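Local atomic coordinates of hydrolase, haloacid dehalogenase-like family (PDB entry 3S6J), a protein that probably acts as a metal-dependent sugar phosphatase, this chain being the haloacid dehalogenase-like hydrolase part of a longer protein. Residues Ser8-Leu13 and Leu154-Lys159; Lys134-Thr139 and Lys158-Pro163; Thr186-Leu191 and Leu213-His218. One frame throughout, in Å; residues are numbered along the deposited sequence.

Contact 1 of 3, residues Ser8-Leu13 and Leu154-Lys159; sequences SFIFDL and LAAAKK. With CA (calcium ion), chain M.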
loop_
_atom_site.group_PDB
_atom_site.type_symbol
_atom_site.label_atom_id
_atom_site.label_comp_id
_atom_site.label_asym_id
_atom_site.label_seq_id
_atom_site.Cartn_x
_atom_site.Cartn_y
_atom_site.Cartn_z
ATOM N N SER E 8 8.805 -17.268 -22.772
ATOM C CA SER E 8 7.837 -17.968 -21.924
ATOM C C SER E 8 7.586 -17.139 -20.659
ATOM O O SER E 8 8.482 -16.426 -20.194
ATOM C CB SER E 8 8.343 -19.368 -21.571
ATOM O OG SER E 8 8.458 -20.166 -22.735
ATOM N N PHE E 9 6.378 -17.231 -20.106
ATOM C CA PHE E 9 5.932 -16.267 -19.110
ATOM C C PHE E 9 5.581 -16.882 -17.763
ATOM O O PHE E 9 4.759 -17.802 -17.672
ATOM C CB PHE E 9 4.726 -15.485 -19.637
ATOM C CG PHE E 9 5.055 -14.550 -20.766
ATOM C CD1 PHE E 9 5.290 -15.038 -22.049
ATOM C CD2 PHE E 9 5.125 -13.183 -20.553
ATOM C CE1 PHE E 9 5.593 -14.167 -23.102
ATOM C CE2 PHE E 9 5.429 -12.312 -21.594
ATOM C CZ PHE E 9 5.667 -12.805 -22.871
ATOM N N ILE E 10 6.192 -16.355 -16.708
ATOM C CA ILE E 10 5.839 -16.761 -15.349
ATOM C C ILE E 10 5.168 -15.602 -14.614
ATOM O O ILE E 10 5.805 -14.593 -14.314
ATOM C CB ILE E 10 7.056 -17.246 -14.556
ATOM C CG1 ILE E 10 7.788 -18.345 -15.331
ATOM C CG2 ILE E 10 6.601 -17.758 -13.221
ATOM C CD1 ILE E 10 9.134 -18.750 -14.743
ATOM N N PHE E 11 3.875 -15.752 -14.344
ATOM C CA PHE E 11 3.094 -14.685 -13.746
ATOM C C PHE E 11 2.904 -14.922 -12.250
ATOM O O PHE E 11 2.558 -16.028 -11.823
ATOM C CB PHE E 11 1.708 -14.621 -14.381
ATOM C CG PHE E 11 1.678 -14.046 -15.771
ATOM C CD1 PHE E 11 1.576 -12.681 -15.968
ATOM C CD2 PHE E 11 1.697 -14.874 -16.876
ATOM C CE1 PHE E 11 1.511 -12.158 -17.248
ATOM C CE2 PHE E 11 1.640 -14.356 -18.158
ATOM C CZ PHE E 11 1.556 -13.000 -18.348
ATOM N N ASP E 12 3.133 -13.889 -11.453
ATOM C CA ASP E 12 2.623 -13.897 -10.095
ATOM C C ASP E 12 1.093 -13.725 -10.187
ATOM O O ASP E 12 0.571 -13.397 -11.260
ATOM C CB ASP E 12 3.262 -12.777 -9.286
ATOM C CG ASP E 12 2.571 -12.563 -7.965
ATOM O OD1 ASP E 12 2.660 -13.452 -7.101
ATOM O OD2 ASP E 12 1.931 -11.506 -7.800
ATOM N N LEU E 13 0.366 -13.947 -9.091
ATOM C CA LEU E 13 -1.100 -13.901 -9.161
ATOM C C LEU E 13 -1.705 -12.726 -8.394
ATOM O O LEU E 13 -2.160 -11.741 -8.979
ATOM C CB LEU E 13 -1.687 -15.228 -8.678
ATOM C CG LEU E 13 -3.207 -15.438 -8.737
ATOM C CD1 LEU E 13 -3.797 -15.075 -10.115
ATOM C CD2 LEU E 13 -3.537 -16.890 -8.360
ATOM N N LEU E 154 11.363 -21.812 -10.803
ATOM C CA LEU E 154 12.036 -22.971 -11.371
ATOM C C LEU E 154 11.030 -24.079 -11.663
ATOM O O LEU E 154 11.066 -24.687 -12.730
ATOM C CB LEU E 154 13.125 -23.476 -10.409
ATOM C CG LEU E 154 14.242 -22.457 -10.124
ATOM C CD1 LEU E 154 15.225 -22.956 -9.102
ATOM C CD2 LEU E 154 14.957 -22.062 -11.418
ATOM N N ALA E 155 10.136 -24.338 -10.711
ATOM C CA ALA E 155 9.090 -25.337 -10.899
ATOM C C ALA E 155 8.158 -24.927 -12.033
ATOM O O ALA E 155 7.674 -25.767 -12.779
ATOM C CB ALA E 155 8.303 -25.563 -9.602
ATOM N N ALA E 156 7.929 -23.625 -12.161
ATOM C CA ALA E 156 7.090 -23.084 -13.220
ATOM C C ALA E 156 7.762 -23.209 -14.585
ATOM O O ALA E 156 7.136 -23.645 -15.551
ATOM C CB ALA E 156 6.743 -21.638 -12.934
ATOM N N ALA E 157 9.035 -22.832 -14.670
ATOM C CA ALA E 157 9.757 -22.964 -15.933
ATOM C C ALA E 157 9.718 -24.421 -16.352
ATOM O O ALA E 157 9.560 -24.747 -17.526
ATOM C CB ALA E 157 11.191 -22.489 -15.795
ATOM N N LYS E 158 9.864 -25.299 -15.368
ATOM C CA LYS E 158 9.839 -26.731 -15.604
ATOM C C LYS E 158 8.464 -27.204 -16.072
ATOM O O LYS E 158 8.354 -28.019 -16.980
ATOM C CB LYS E 158 10.241 -27.458 -14.331
ATOM C CG LYS E 158 10.825 -28.814 -14.552
ATOM C CD LYS E 158 11.197 -29.434 -13.223
ATOM C CE LYS E 158 9.954 -29.919 -12.457
ATOM N NZ LYS E 158 8.896 -28.869 -12.288
ATOM N N LYS E 159 7.406 -26.686 -15.470
ATOM C CA LYS E 159 6.077 -27.135 -15.851
ATOM C C LYS E 159 5.709 -26.784 -17.291
ATOM O O LYS E 159 4.895 -27.472 -17.912
ATOM C CB LYS E 159 5.010 -26.611 -14.889
ATOM C CG LYS E 159 3.581 -26.818 -15.402
ATOM C CD LYS E 159 2.578 -26.765 -14.276
ATOM C CE LYS E 159 2.792 -27.912 -13.309
ATOM N NZ LYS E 159 1.731 -27.913 -12.266
HETATM CA CA CA M . 2.035 -10.707 -5.411
HETATM O O HOH W 1 4.313 -11.423 -4.992
HETATM O O HOH W 2 1.441 -12.175 -3.412
HETATM O O HOH W 3 2.166 -8.871 -3.476
#
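I10 reaches helix 151-160 because its chi1 of -54° sets CG1 anti to the carbonyl carbon and CG2 anti to the backbone N, while chi2 of 171° stretches CD1 outward. CG2 meets A156 alone, 3.9 Å from its CB. CD1 lies over the A156-A157 junction, 4.2 Å from CB of A156 and 4.1 Å from N of A157, and stays 4.4 Å from CB of A157. All three side chains are buried and the contact is wholly apolar; the small methyls of A156 and A157 let the helix lie close to the strand, with CA of I10 6.8 Å from CA of A156. Two residues beyond I10, where the strand has ended, D12 holds the calcium ion through OD2 at 2.5 Å, beside three waters, D14 O and D172 OD1. The other oxygen, OD1, forms a salt bridge with K147, and T16 hydrogen-bonds to OD2. D12, D14 and T16 fit the DxDx(T/V) pattern of the HAD superfamily. Strand 8-11 runs within the parallel sheet between strands 110-113 and 167-171, where A156 also touches C111 and A157 touches C167. F9 and F11 turn to the opposite face, against helix 96-105, so the strand is sandwiched between two helices.

Contact 2 of 3, residues Lys134-Thr139 and Lys158-Pro163; sequences KINIVT and KKIGAP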
loop_
_atom_site.group_PDB
_atom_site.type_symbol
_atom_site.label_atom_id
_atom_site.label_comp_id
_atom_site.label_asym_id
_atom_site.label_seq_id
_atom_site.Cartn_x
_atom_site.Cartn_y
_atom_site.Cartn_z
ATOM N N LYS E 134 -7.073 -26.624 -14.532
ATOM C CA LYS E 134 -7.158 -26.529 -15.985
ATOM C C LYS E 134 -6.069 -25.631 -16.595
ATOM O O LYS E 134 -6.061 -25.404 -17.810
ATOM C CB LYS E 134 -8.536 -26.014 -16.404
ATOM C CG LYS E 134 -9.682 -27.027 -16.288
ATOM C CD LYS E 134 -11.033 -26.302 -16.255
ATOM C CE LYS E 134 -12.199 -27.174 -16.685
ATOM N NZ LYS E 134 -12.447 -27.036 -18.151
ATOM N N ILE E 135 -5.163 -25.118 -15.762
ATOM C CA ILE E 135 -4.087 -24.240 -16.238
ATOM C C ILE E 135 -2.714 -24.672 -15.737
ATOM O O ILE E 135 -2.585 -25.637 -14.983
ATOM C CB ILE E 135 -4.283 -22.784 -15.773
ATOM C CG1 ILE E 135 -4.515 -22.741 -14.259
ATOM C CG2 ILE E 135 -5.425 -22.118 -16.532
ATOM C CD1 ILE E 135 -4.282 -21.386 -13.634
ATOM N N ASN E 136 -1.691 -23.938 -16.162
ATOM C CA ASN E 136 -0.341 -24.115 -15.644
ATOM C C ASN E 136 -0.121 -23.229 -14.426
ATOM O O ASN E 136 -0.041 -22.005 -14.538
ATOM C CB ASN E 136 0.685 -23.774 -16.726
ATOM C CG ASN E 136 0.834 -24.874 -17.768
ATOM O OD1 ASN E 136 0.476 -26.032 -17.539
ATOM N ND2 ASN E 136 1.391 -24.517 -18.909
ATOM N N ILE E 137 -0.037 -23.847 -13.257
ATOM C CA ILE E 137 0.150 -23.100 -12.022
ATOM C C ILE E 137 0.954 -23.888 -10.997
ATOM O O ILE E 137 0.821 -25.108 -10.884
ATOM C CB ILE E 137 -1.199 -22.676 -11.398
ATOM C CG1 ILE E 137 -0.968 -21.934 -10.081
ATOM C CG2 ILE E 137 -2.095 -23.889 -11.172
ATOM C CD1 ILE E 137 -2.216 -21.273 -9.535
ATOM N N VAL E 138 1.803 -23.173 -10.267
ATOM C CA VAL E 138 2.550 -23.736 -9.151
ATOM C C VAL E 138 2.192 -22.956 -7.898
ATOM O O VAL E 138 2.088 -21.729 -7.935
ATOM C CB VAL E 138 4.070 -23.651 -9.388
ATOM C CG1 VAL E 138 4.813 -24.011 -8.141
ATOM C CG2 VAL E 138 4.477 -24.586 -10.508
ATOM N N THR E 139 1.980 -23.669 -6.794
ATOM C CA THR E 139 1.672 -23.030 -5.523
ATOM C C THR E 139 2.700 -23.394 -4.459
ATOM O O THR E 139 3.574 -24.236 -4.676
ATOM C CB THR E 139 0.242 -23.392 -5.028
ATOM O OG1 THR E 139 0.198 -24.765 -4.611
ATOM C CG2 THR E 139 -0.757 -23.189 -6.129
ATOM N N LYS E 158 9.864 -25.299 -15.368
ATOM C CA LYS E 158 9.839 -26.731 -15.604
ATOM C C LYS E 158 8.464 -27.204 -16.072
ATOM O O LYS E 158 8.354 -28.019 -16.980
ATOM C CB LYS E 158 10.241 -27.458 -14.331
ATOM C CG LYS E 158 10.825 -28.814 -14.552
ATOM C CD LYS E 158 11.197 -29.434 -13.223
ATOM C CE LYS E 158 9.954 -29.919 -12.457
ATOM N NZ LYS E 158 8.896 -28.869 -12.288
ATOM N N LYS E 159 7.406 -26.686 -15.470
ATOM C CA LYS E 159 6.077 -27.135 -15.851
ATOM C C LYS E 159 5.709 -26.784 -17.291
ATOM O O LYS E 159 4.895 -27.472 -17.912
ATOM C CB LYS E 159 5.010 -26.611 -14.889
ATOM C CG LYS E 159 3.581 -26.818 -15.402
ATOM C CD LYS E 159 2.578 -26.765 -14.276
ATOM C CE LYS E 159 2.792 -27.912 -13.309
ATOM N NZ LYS E 159 1.731 -27.913 -12.266
ATOM N N ILE E 160 6.294 -25.715 -17.824
ATOM C CA ILE E 160 5.944 -25.279 -19.166
ATOM C C ILE E 160 7.000 -25.646 -20.208
ATOM O O ILE E 160 6.843 -25.341 -21.390
ATOM C CB ILE E 160 5.574 -23.765 -19.234
ATOM C CG1 ILE E 160 6.693 -22.888 -18.667
ATOM C CG2 ILE E 160 4.261 -23.509 -18.500
ATOM C CD1 ILE E 160 6.351 -21.400 -18.661
ATOM N N GLY E 161 8.059 -26.311 -19.757
ATOM C CA GLY E 161 9.080 -26.837 -20.640
ATOM C C GLY E 161 10.064 -25.796 -21.130
ATOM O O GLY E 161 10.762 -25.998 -22.122
ATOM N N ALA E 162 10.132 -24.675 -20.427
ATOM C CA ALA E 162 11.040 -23.604 -20.817
ATOM C C ALA E 162 12.233 -23.514 -19.872
ATOM O O ALA E 162 12.085 -23.640 -18.658
ATOM C CB ALA E 162 10.302 -22.285 -20.856
ATOM N N PRO E 163 13.423 -23.282 -20.432
ATOM C CA PRO E 163 14.588 -23.038 -19.581
ATOM C C PRO E 163 14.338 -21.734 -18.832
ATOM O O PRO E 163 13.713 -20.835 -19.405
ATOM C CB PRO E 163 15.737 -22.868 -20.583
ATOM C CG PRO E 163 15.185 -23.297 -21.921
ATOM C CD PRO E 163 13.714 -23.039 -21.852
#
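K159 NZ donates to the backbone carbonyl O of I137 at 3.3 Å, the one hydrogen bond joining the two segments. It belongs to a beta-alpha-beta crossover of the Rossmann-like HAD core: strand 137-138 leads through helix 151-160 to the parallel strand 167-171, and the lysine ties the last turn of that helix back to the strand from which the crossover starts. The ammonium group stands 38° out of the carbonyl plane and meets the C=O at 142°, a long and off-axis bond. To get there the chain leaves the helix with CG anti to its N and then bends at chi3 (-65°), which turns CE and NZ aside to the strand. On the way, the aliphatic part of K159 slants across the carboxamide of N136, with CG 3.9 Å from OD1. The nitrogen end of the same amide meets I160 instead: ND2 is modelled 3.1 Å from CG2, unusually short for packing and not a bond, so the exact spacing is doubtful. N136 thus lies between the stem of an exposed lysine and the buried I160, and it also rests on C111. I160 itself touches C111 and S8, and just after it the chain turns at G161 in a Schellman motif. Behind the strand, the CA-CB bond of I137 points away from the helix and its side chain rests on I112, whereas V138 packs on L152 and A155 earlier in the same helix. In the Schellman turn G161 has a positive phi, and its N returns to O of K158 at 3.3 Å.

Contact 3 of 3, residues Thr186-Leu191 and Leu213-His218; sequences TGVGLL and LDLLNH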
loop_
_atom_site.group_PDB
_atom_site.type_symbol
_atom_site.label_atom_id
_atom_site.label_comp_id
_atom_site.label_asym_id
_atom_site.label_seq_id
_atom_site.Cartn_x
_atom_site.Cartn_y
_atom_site.Cartn_z
ATOM N N THR E 186 14.532 -12.772 -16.224
ATOM C CA THR E 186 14.318 -11.349 -16.430
ATOM C C THR E 186 13.056 -10.958 -15.710
ATOM O O THR E 186 12.008 -11.539 -15.945
ATOM C CB THR E 186 14.184 -11.020 -17.905
ATOM O OG1 THR E 186 15.349 -11.489 -18.588
ATOM C CG2 THR E 186 14.017 -9.508 -18.107
ATOM N N GLY E 187 13.172 -9.987 -14.813
ATOM C CA GLY E 187 12.062 -9.583 -13.979
ATOM C C GLY E 187 11.440 -8.290 -14.450
ATOM O O GLY E 187 12.134 -7.334 -14.817
ATOM N N VAL E 188 10.115 -8.273 -14.448
ATOM C CA VAL E 188 9.330 -7.109 -14.843
ATOM C C VAL E 188 8.299 -6.862 -13.748
ATOM O O VAL E 188 7.599 -7.796 -13.323
ATOM C CB VAL E 188 8.631 -7.343 -16.193
ATOM C CG1 VAL E 188 7.530 -6.320 -16.420
ATOM C CG2 VAL E 188 9.654 -7.294 -17.324
ATOM N N GLY E 189 8.221 -5.618 -13.275
ATOM C CA GLY E 189 7.392 -5.304 -12.127
ATOM C C GLY E 189 6.142 -4.515 -12.476
ATOM O O GLY E 189 6.172 -3.690 -13.400
ATOM N N LEU E 190 5.065 -4.771 -11.734
ATOM C CA LEU E 190 3.784 -4.071 -11.886
ATOM C C LEU E 190 3.464 -3.276 -10.626
ATOM O O LEU E 190 3.696 -3.751 -9.498
ATOM C CB LEU E 190 2.651 -5.068 -12.134
ATOM C CG LEU E 190 2.321 -5.525 -13.563
ATOM C CD1 LEU E 190 3.552 -5.746 -14.383
ATOM C CD2 LEU E 190 1.388 -6.761 -13.597
ATOM N N LEU E 191 2.909 -2.081 -10.811
ATOM C CA LEU E 191 2.534 -1.216 -9.699
ATOM C C LEU E 191 1.222 -1.637 -9.020
ATOM O O LEU E 191 0.835 -1.061 -7.993
ATOM C CB LEU E 191 2.424 0.240 -10.171
ATOM C CG LEU E 191 3.651 0.842 -10.874
ATOM C CD1 LEU E 191 3.362 2.290 -11.286
ATOM C CD2 LEU E 191 4.884 0.775 -9.957
ATOM N N LEU E 213 -2.494 -4.352 -18.420
ATOM C CA LEU E 213 -2.835 -3.643 -19.647
ATOM C C LEU E 213 -1.644 -2.818 -20.084
ATOM O O LEU E 213 -1.294 -2.786 -21.273
ATOM C CB LEU E 213 -4.063 -2.744 -19.463
ATOM C CG LEU E 213 -4.589 -1.948 -20.675
ATOM C CD1 LEU E 213 -5.075 -2.863 -21.793
ATOM C CD2 LEU E 213 -5.731 -1.003 -20.275
ATOM N N ASP E 214 -1.016 -2.148 -19.124
ATOM C CA ASP E 214 0.116 -1.297 -19.452
ATOM C C ASP E 214 1.229 -2.166 -20.004
ATOM O O ASP E 214 1.872 -1.827 -20.998
ATOM C CB ASP E 214 0.596 -0.507 -18.236
ATOM C CG ASP E 214 1.585 0.577 -18.614
ATOM O OD1 ASP E 214 1.608 0.936 -19.824
ATOM O OD2 ASP E 214 2.331 1.058 -17.716
ATOM N N LEU E 215 1.437 -3.309 -19.358
ATOM C CA LEU E 215 2.451 -4.255 -19.804
ATOM C C LEU E 215 2.116 -4.778 -21.203
ATOM O O LEU E 215 2.984 -4.866 -22.075
ATOM C CB LEU E 215 2.551 -5.406 -18.805
ATOM C CG LEU E 215 3.286 -6.677 -19.221
ATOM C CD1 LEU E 215 4.683 -6.384 -19.694
ATOM C CD2 LEU E 215 3.323 -7.609 -18.043
ATOM N N LEU E 216 0.853 -5.129 -21.407
ATOM C CA LEU E 216 0.396 -5.654 -22.692
ATOM C C LEU E 216 0.721 -4.679 -23.822
ATOM O O LEU E 216 1.181 -5.084 -24.887
ATOM C CB LEU E 216 -1.110 -5.946 -22.644
ATOM C CG LEU E 216 -1.895 -6.239 -23.933
ATOM C CD1 LEU E 216 -1.270 -7.341 -24.785
ATOM C CD2 LEU E 216 -3.336 -6.599 -23.568
ATOM N N ASN E 217 0.490 -3.394 -23.557
ATOM C CA ASN E 217 0.720 -2.324 -24.521
ATOM C C ASN E 217 2.185 -2.095 -24.821
ATOM O O ASN E 217 2.511 -1.424 -25.779
ATOM C CB ASN E 217 0.101 -1.015 -24.015
ATOM C CG ASN E 217 -1.408 -0.975 -24.201
ATOM O OD1 ASN E 217 -1.946 -1.652 -25.072
ATOM N ND2 ASN E 217 -2.099 -0.182 -23.380
ATOM N N HIS E 218 3.065 -2.643 -23.990
ATOM C CA HIS E 218 4.501 -2.499 -24.186
ATOM C C HIS E 218 5.189 -3.843 -24.325
ATOM O O HIS E 218 6.409 -3.944 -24.160
ATOM C CB HIS E 218 5.116 -1.751 -23.013
ATOM C CG HIS E 218 4.618 -0.353 -22.886
ATOM N ND1 HIS E 218 5.315 0.730 -23.375
ATOM C CD2 HIS E 218 3.465 0.134 -22.377
ATOM C CE1 HIS E 218 4.618 1.829 -23.153
ATOM N NE2 HIS E 218 3.498 1.496 -22.537
#
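V188 is the first residue of strand 186-190 to meet helix 212-217, pointing toward it from between G187 and G189. With CG1 anti to the backbone N (chi1 164°), that methyl comes within 4.3 Å of CD1 of L215. Two residues on, L190 reaches the same leucine from another direction. Its CA-CB bond does not point at the helix, but CD1 still comes to 4.1 Å from CD2 of L215; the two side chains cross at about a right angle. L215 therefore divides its fork, one methyl for each strand residue, and is the one helix residue that touches the strand. L191 follows at the end of the segment and turns elsewhere, packing on W42 of the second subunit. The contact is buried and apolar, and I170, Y209 and I222 also lie against L215. Around it the helix is held by polar bonds: D214 OD2 accepts from the backbone N of E210, and D214 N bonds to OD1 of D211. H218 bonds through its N to O of L215 at 2.9 Å and lays its ring near that of Y209, the planes about 25° apart. The side chain of L190 is about 5 Å from that of D172, a calcium ligand, so this end of the strand lies close to the calcium site. Helix 212-217, which follows edge strand 207-209 and folds back over its neighbour 186-190, covers one face of the parallel sheet of this Rossmann-like HAD core.

All three contacts put a helix against the same parallel sheet, but at different places. Contacts 1 and 2 share helix 151-160, including K158 and K159, and touch directly, with centres about 5 Å apart. Contact 1 lies over the middle of the sheet and is buried and apolar; contact 2 reaches edge strand 137-138, is only partly buried, and mixes a lysine-carbonyl bond with methyl packing. Contact 3 stands apart, about 16 Å from contact 1 and about 20 Å from contact 2 between centres, on the opposite face toward the other sheet edge. Contacts 1 and 3 are both buried and apolar, but contact 1 sets an isoleucine on alanines, whereas contact 3 joins valine and leucines.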